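Side-chain contacts in enoyl-CoA hydratase/isomerase family protein (Pseudomonas syringae pv. tomato, PDB 3OT6), which probably acts on acyl-CoA thioesters as a hydratase or isomerase of the crotonase superfamily: residues K198-M202 against N203-K207; L112-A116 against D117-G121; K179-V183 against E184-G188. One frame throughout, in Å; residues are numbered along the deposited sequence.

In the fold
The three contacts are local, each at the junction of a regular element with a loop or turn of one crotonase fold. Interaction 2 is buried, its centre about 6 Å from the centre of the chain, where helix 108-113 gives way to strand 118-122. Interaction 3, with its centre about 14 Å from that of interaction 2, follows the neighbouring parallel strand 179-181. The two join in the sheet, where Gly121 N probably donates to Lys179 O at 2.8 Å. Helix 186-197 then leads to interaction 1, at the start of helix 202-230; its centre is about 18 Å from that of interaction 2 and about 25 Å from that of interaction 3. By family analogy, the N-terminal end of helix 108-113 probably borders the acyl-CoA pocket.

Interaction 1: residues K198-M202 against N203-K207; sequences KKINM and NAHKK
Ile200, Asn201 and Met202 meet His205 and its neighbours where the chain leaves a loop and enters helix 202-230. The whole contact is at the surface, and its relatively closer-packed side is the one by the imidazole of His205. Ile200 sends its CD1 obliquely at the ring, 3.5 Å from His205 ND1, with CG1 set between the backbone N and the carbonyl carbon (chi1 74°). Phe95 and Pro96 pack against Met202, and Pro96 reaches His205 as well, so the loop before strand 97-100 backs this side. The selenium of Met202, a selenomethionine, also stands obliquely off the ring, its SE atom 5.3 Å from the centroid of His205, a loose sulfur-aromatic type of contact.

The other side is polar and turned to solvent. There Asn201 extends its amide along the first turn, CG trans to the backbone N at a chi1 of 176°, and OD1 accepts from Ala204 N at 2.8 Å. The bond is almost straight, 174° at the hydrogen, and lies in the plane of the amide carbonyl. Asn201 OD1 also rests 3.4 Å from Ala204 CB and 3.6 Å from Asn203 CB.

Behind the side chains the helical ladder is already under way: His205 N donates to Asn201 O at 2.8 Å, and Lys206 N to Met202 O at 2.9 Å. With its side chain taking up an N-H of the first turn, Asn201 is a classic asparagine N-cap, here opening the long C-terminal helix of the chain.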
# COMPACT_ATOMS: atom_id res chain seq x y z
N LYS A 198 13.97 2.88 14.27
CA LYS A 198 14.26 4.00 15.18
C LYS A 198 15.77 4.31 15.24
O LYS A 198 16.15 5.44 15.49
CB LYS A 198 13.74 3.71 16.58
CG LYS A 198 12.29 4.04 16.77
CD LYS A 198 11.86 3.49 18.09
CE LYS A 198 10.62 4.20 18.54
NZ LYS A 198 9.96 3.40 19.61
N LYS A 199 16.62 3.32 14.95
CA LYS A 199 18.07 3.46 15.05
C LYS A 199 18.78 4.18 13.93
O LYS A 199 19.98 4.45 14.06
CB LYS A 199 18.70 2.11 15.21
CG LYS A 199 18.36 1.52 16.53
CD LYS A 199 19.11 0.26 16.66
CE LYS A 199 18.68 -0.40 17.96
NZ LYS A 199 19.46 -1.67 18.02
N ILE A 200 18.06 4.50 12.85
CA ILE A 200 18.65 5.19 11.71
C ILE A 200 18.42 6.70 11.74
O ILE A 200 17.53 7.21 12.42
CB ILE A 200 18.19 4.59 10.31
CG1 ILE A 200 16.74 5.00 9.99
CG2 ILE A 200 18.39 3.09 10.30
CD1 ILE A 200 16.17 4.46 8.72
N ASN A 201 19.20 7.40 10.96
CA ASN A 201 19.10 8.81 10.95
C ASN A 201 17.99 9.25 9.97
O ASN A 201 18.04 8.98 8.77
CB ASN A 201 20.49 9.39 10.63
CG ASN A 201 20.47 10.88 10.51
OD1 ASN A 201 20.10 11.44 9.48
ND2 ASN A 201 20.76 11.54 11.60
N MSE A 202 16.99 9.94 10.51
CA MSE A 202 15.74 10.20 9.82
C MSE A 202 16.01 11.13 8.66
O MSE A 202 15.39 11.02 7.57
CB MSE A 202 14.72 10.82 10.79
CG MSE A 202 14.07 9.77 11.75
SE MSE A 202 13.56 8.06 10.81
CE MSE A 202 13.94 6.75 12.20
N ASN A 203 16.92 12.07 8.88
CA ASN A 203 17.21 13.04 7.82
C ASN A 203 17.91 12.37 6.64
O ASN A 203 17.50 12.53 5.50
CB ASN A 203 18.05 14.19 8.35
CG ASN A 203 18.42 15.13 7.25
OD1 ASN A 203 17.59 15.93 6.83
ND2 ASN A 203 19.68 15.02 6.73
N ALA A 204 18.95 11.58 6.92
CA ALA A 204 19.58 10.76 5.91
C ALA A 204 18.59 9.77 5.24
O ALA A 204 18.69 9.52 4.04
CB ALA A 204 20.83 10.01 6.47
N HIS A 205 17.63 9.22 6.00
CA HIS A 205 16.60 8.36 5.45
C HIS A 205 15.75 9.11 4.42
O HIS A 205 15.58 8.61 3.29
CB HIS A 205 15.75 7.85 6.58
CG HIS A 205 14.60 7.03 6.14
ND1 HIS A 205 14.72 5.69 5.82
CD2 HIS A 205 13.28 7.33 6.05
CE1 HIS A 205 13.52 5.21 5.53
NE2 HIS A 205 12.63 6.18 5.66
N LYS A 206 15.26 10.31 4.77
CA LYS A 206 14.42 11.09 3.92
C LYS A 206 15.17 11.42 2.63
O LYS A 206 14.66 11.16 1.56
CB LYS A 206 13.99 12.38 4.66
CG LYS A 206 13.21 13.36 3.79
CD LYS A 206 12.81 14.68 4.51
CE LYS A 206 14.05 15.31 5.17
NZ LYS A 206 13.87 16.68 5.76
N LYS A 207 16.36 12.02 2.73
CA LYS A 207 17.11 12.44 1.57
C LYS A 207 17.44 11.22 0.69
O LYS A 207 17.27 11.30 -0.53
CB LYS A 207 18.43 13.12 1.98
CG LYS A 207 18.39 14.41 2.87
CD LYS A 207 17.51 15.50 2.27
CE LYS A 207 17.13 16.59 3.33
NZ LYS A 207 16.16 17.63 2.77

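Interaction 2: residues L112-A116 against D117-G121; sequences LLLSA and DYRIG
Ala116 and Arg119 meet across the bend that carries the chain from the end of helix 108-113 into strand 118-122, and Asp117 begins the second half of that bend. Its side chain turns away, and its carboxylate works outside the bend: OD2 accepts from Ile97 N and pairs with Lys209, while OD1 forms a salt bridge with Arg213. One carboxylate thus ties the start of strand 118-122 to strand 97-100 and to helix 202-230.

Tyr118 leads its side chain away from the helix, toward helix 186-197, where it packs on Val193. From here the backbone runs parallel to strand 97-100, with bonds from Tyr118 to both Ile97 and Val99, and strand 118-122 takes its place inside the mixed six-stranded sheet of the crotonase fold.

Arg119 points back and carries most of the contact. Its aliphatic part crosses Leu113, with Arg119 CG 3.9 Å from Leu113 CB and 4.0 Å from Leu113 CD2, while Arg119 CD lies 4.1 Å from Ala116 CB. Bends at chi2 (86°) and chi3 (33°) fold the chain round so that an edge of the guanidinium is turned to the end of the helix. There NH1 is placed 2.7 Å from Leu113 O and modelled as donating to it, though the position of that oxygen is doubtful. Leu114 CD2 comes up to the same group, 3.8 Å from Arg119 NH1. The buried charge has further partners: NH1 donates to Gly175 O and NH2 forms a salt bridge with Asp178. Arg150 comes close to NE, and the salt bridge to Asp178 probably helps to balance the two positive charges.

Ile120 again turns from the helix; its CG1 lies in plane at the edge of the Tyr118 ring, and its side chain packs on Leu186 and Val193 of helix 186-197.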
# COMPACT_ATOMS: atom_id res chain seq x y z
N LEU A 112 -0.67 -1.17 -1.86
CA LEU A 112 -0.22 -0.50 -0.66
C LEU A 112 1.09 -1.11 -0.20
O LEU A 112 1.94 -0.36 0.30
CB LEU A 112 -1.24 -0.56 0.48
CG LEU A 112 -2.59 0.07 0.25
CD1 LEU A 112 -3.42 -0.13 1.57
CD2 LEU A 112 -2.40 1.51 -0.06
N LEU A 113 1.25 -2.44 -0.32
CA LEU A 113 2.51 -3.13 0.05
C LEU A 113 3.73 -2.75 -0.84
O LEU A 113 4.91 -2.89 -0.43
CB LEU A 113 2.35 -4.65 0.07
CG LEU A 113 1.21 -5.28 0.91
CD1 LEU A 113 0.82 -6.64 0.30
CD2 LEU A 113 1.67 -5.38 2.37
N LEU A 114 3.44 -2.33 -2.06
CA LEU A 114 4.42 -1.90 -3.01
C LEU A 114 4.76 -0.40 -2.83
O LEU A 114 5.56 0.15 -3.58
CB LEU A 114 3.92 -2.21 -4.44
CG LEU A 114 3.65 -3.71 -4.71
CD1 LEU A 114 3.49 -4.02 -6.21
CD2 LEU A 114 4.73 -4.63 -4.13
N SER A 115 4.19 0.24 -1.81
CA SER A 115 4.34 1.67 -1.65
C SER A 115 5.07 2.01 -0.34
O SER A 115 5.04 3.14 0.09
CB SER A 115 2.95 2.30 -1.59
OG SER A 115 2.28 2.09 -2.81
N ALA A 116 5.69 1.06 0.31
CA ALA A 116 6.09 1.21 1.70
C ALA A 116 7.59 0.86 1.80
O ALA A 116 8.22 0.38 0.82
CB ALA A 116 5.27 0.22 2.57
N ASP A 117 8.11 1.00 3.01
CA ASP A 117 9.54 0.78 3.26
C ASP A 117 9.88 -0.61 3.74
O ASP A 117 10.99 -1.07 3.50
CB ASP A 117 10.04 1.86 4.18
CG ASP A 117 9.95 3.20 3.50
OD1 ASP A 117 10.67 3.35 2.45
OD2 ASP A 117 9.13 4.06 3.97
N TYR A 118 8.91 -1.27 4.38
CA TYR A 118 9.06 -2.58 4.94
C TYR A 118 7.63 -3.19 4.96
O TYR A 118 6.63 -2.48 5.31
CB TYR A 118 9.64 -2.52 6.41
CG TYR A 118 10.17 -3.89 6.80
CD1 TYR A 118 11.51 -4.21 6.57
CD2 TYR A 118 9.33 -4.89 7.26
CE1 TYR A 118 12.01 -5.49 6.83
CE2 TYR A 118 9.82 -6.22 7.55
CZ TYR A 118 11.16 -6.49 7.31
OH TYR A 118 11.71 -7.74 7.52
N ARG A 119 7.50 -4.48 4.64
CA ARG A 119 6.16 -5.09 4.55
C ARG A 119 6.13 -6.38 5.28
O ARG A 119 6.97 -7.22 5.06
CB ARG A 119 5.75 -5.35 3.09
CG ARG A 119 5.47 -4.08 2.27
CD ARG A 119 6.71 -3.47 1.62
NE ARG A 119 7.68 -4.50 1.24
CZ ARG A 119 7.69 -5.13 0.05
NH1 ARG A 119 6.83 -4.78 -0.93
NH2 ARG A 119 8.59 -6.11 -0.17
N ILE A 120 5.14 -6.60 6.13
CA ILE A 120 5.03 -7.86 6.89
C ILE A 120 3.67 -8.44 6.70
O ILE A 120 2.64 -7.73 6.82
CB ILE A 120 5.21 -7.65 8.42
CG1 ILE A 120 6.51 -6.88 8.68
CG2 ILE A 120 5.22 -9.01 9.16
CD1 ILE A 120 6.79 -6.59 10.20
N GLY A 121 3.63 -9.72 6.39
CA GLY A 121 2.33 -10.38 6.20
C GLY A 121 2.14 -11.50 7.20
O GLY A 121 3.05 -11.78 7.96

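Interaction 3: residues K179-V183 against E184-G188; sequences KVVSV and EELQG
Ser182 OG is gripped twice across the turn: it accepts from Glu185 N at 3.2 Å, with 163° at the hydrogen, and donates to Glu184 OE1 at 3.1 Å. The bend of Glu184 at chi2 brings OE1 back to the hydroxyl, which meets it from above the carboxylate plane, 35° out of it. A chi1 of 77° sets the hydroxyl between the backbone N and the carbonyl carbon of Ser182, facing both glutamates.

Glu185 returns the bond. Its chain is extended beyond CG, and OE1 accepts from Ser182 N at 2.7 Å on the anti side of the carboxylate. The same Glu185 OE1 lies 3.5 Å from Val181 CB.

On the inner side Val181 CG2 packs 4.3 Å from Leu186 CB, and Leu186, the buried residue of the group, continues onto Val122 of strand 118-122 and onto Pro102. A water bridges the turn, donating to Val183 O and accepting from Gln187 N.

The reciprocal exchange between Ser182 and Glu185, side chain to backbone N-H in both directions, is that of a capping box, here at the passage from strand 179-181 into helix 186-197.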
# COMPACT_ATOMS: atom_id res chain seq x y z
N LYS A 179 8.52 -10.21 5.06
CA LYS A 179 8.51 -11.12 6.19
C LYS A 179 7.12 -11.67 6.40
O LYS A 179 6.11 -10.94 6.28
CB LYS A 179 9.01 -10.40 7.48
CG LYS A 179 9.26 -11.28 8.69
CD LYS A 179 9.61 -10.42 9.96
CE LYS A 179 11.07 -9.95 10.00
NZ LYS A 179 12.07 -11.09 9.72
N VAL A 180 7.08 -12.96 6.73
CA VAL A 180 5.86 -13.68 7.08
C VAL A 180 5.95 -14.21 8.55
O VAL A 180 6.91 -14.93 8.92
CB VAL A 180 5.54 -14.81 6.05
CG1 VAL A 180 4.32 -15.66 6.49
CG2 VAL A 180 5.29 -14.20 4.66
N VAL A 181 4.99 -13.78 9.36
CA VAL A 181 4.87 -14.24 10.73
C VAL A 181 3.46 -14.82 10.95
O VAL A 181 2.64 -14.89 9.99
CB VAL A 181 5.19 -13.10 11.74
CG1 VAL A 181 6.61 -12.50 11.47
CG2 VAL A 181 4.15 -12.03 11.73
N SER A 182 3.15 -15.23 12.18
CA SER A 182 1.78 -15.81 12.41
C SER A 182 0.80 -14.68 12.68
O SER A 182 1.21 -13.55 12.99
CB SER A 182 1.77 -16.80 13.56
OG SER A 182 1.79 -16.09 14.79
N VAL A 183 -0.49 -14.97 12.54
CA VAL A 183 -1.50 -13.95 12.79
C VAL A 183 -1.26 -13.25 14.14
O VAL A 183 -1.50 -12.04 14.28
CB VAL A 183 -2.94 -14.54 12.69
CG1 VAL A 183 -3.98 -13.51 13.17
CG2 VAL A 183 -3.24 -14.91 11.24
N GLU A 184 -0.74 -14.00 15.12
CA GLU A 184 -0.55 -13.49 16.49
C GLU A 184 0.74 -12.68 16.61
O GLU A 184 0.76 -11.67 17.30
CB GLU A 184 -0.61 -14.63 17.55
CG GLU A 184 -1.95 -15.40 17.52
CD GLU A 184 -1.97 -16.49 16.41
OE1 GLU A 184 -0.87 -17.01 16.02
OE2 GLU A 184 -3.09 -16.81 15.92
N GLU A 185 1.79 -13.10 15.93
CA GLU A 185 3.04 -12.35 15.93
C GLU A 185 3.02 -11.00 15.20
O GLU A 185 3.91 -10.21 15.39
CB GLU A 185 4.16 -13.22 15.39
CG GLU A 185 4.37 -14.49 16.18
CD GLU A 185 5.14 -15.54 15.40
OE1 GLU A 185 4.99 -15.62 14.14
OE2 GLU A 185 5.91 -16.30 16.07
N LEU A 186 1.99 -10.72 14.41
CA LEU A 186 2.00 -9.56 13.52
C LEU A 186 2.30 -8.20 14.19
O LEU A 186 3.22 -7.48 13.77
CB LEU A 186 0.75 -9.49 12.66
CG LEU A 186 0.72 -8.31 11.70
CD1 LEU A 186 1.85 -8.39 10.67
CD2 LEU A 186 -0.60 -8.23 11.03
N GLN A 187 1.53 -7.83 15.20
CA GLN A 187 1.74 -6.54 15.85
C GLN A 187 3.18 -6.49 16.42
O GLN A 187 3.90 -5.49 16.24
CB GLN A 187 0.71 -6.36 16.95
CG GLN A 187 0.67 -4.95 17.61
CD GLN A 187 -0.01 -4.99 19.00
OE1 GLN A 187 -1.20 -4.63 19.15
NE2 GLN A 187 0.74 -5.48 20.01
N GLY A 188 3.61 -7.58 17.05
CA GLY A 188 4.89 -7.65 17.69
C GLY A 188 6.01 -7.61 16.69
O GLY A 188 7.07 -7.00 16.94
O HOH W 1 -1.20 -9.52 15.75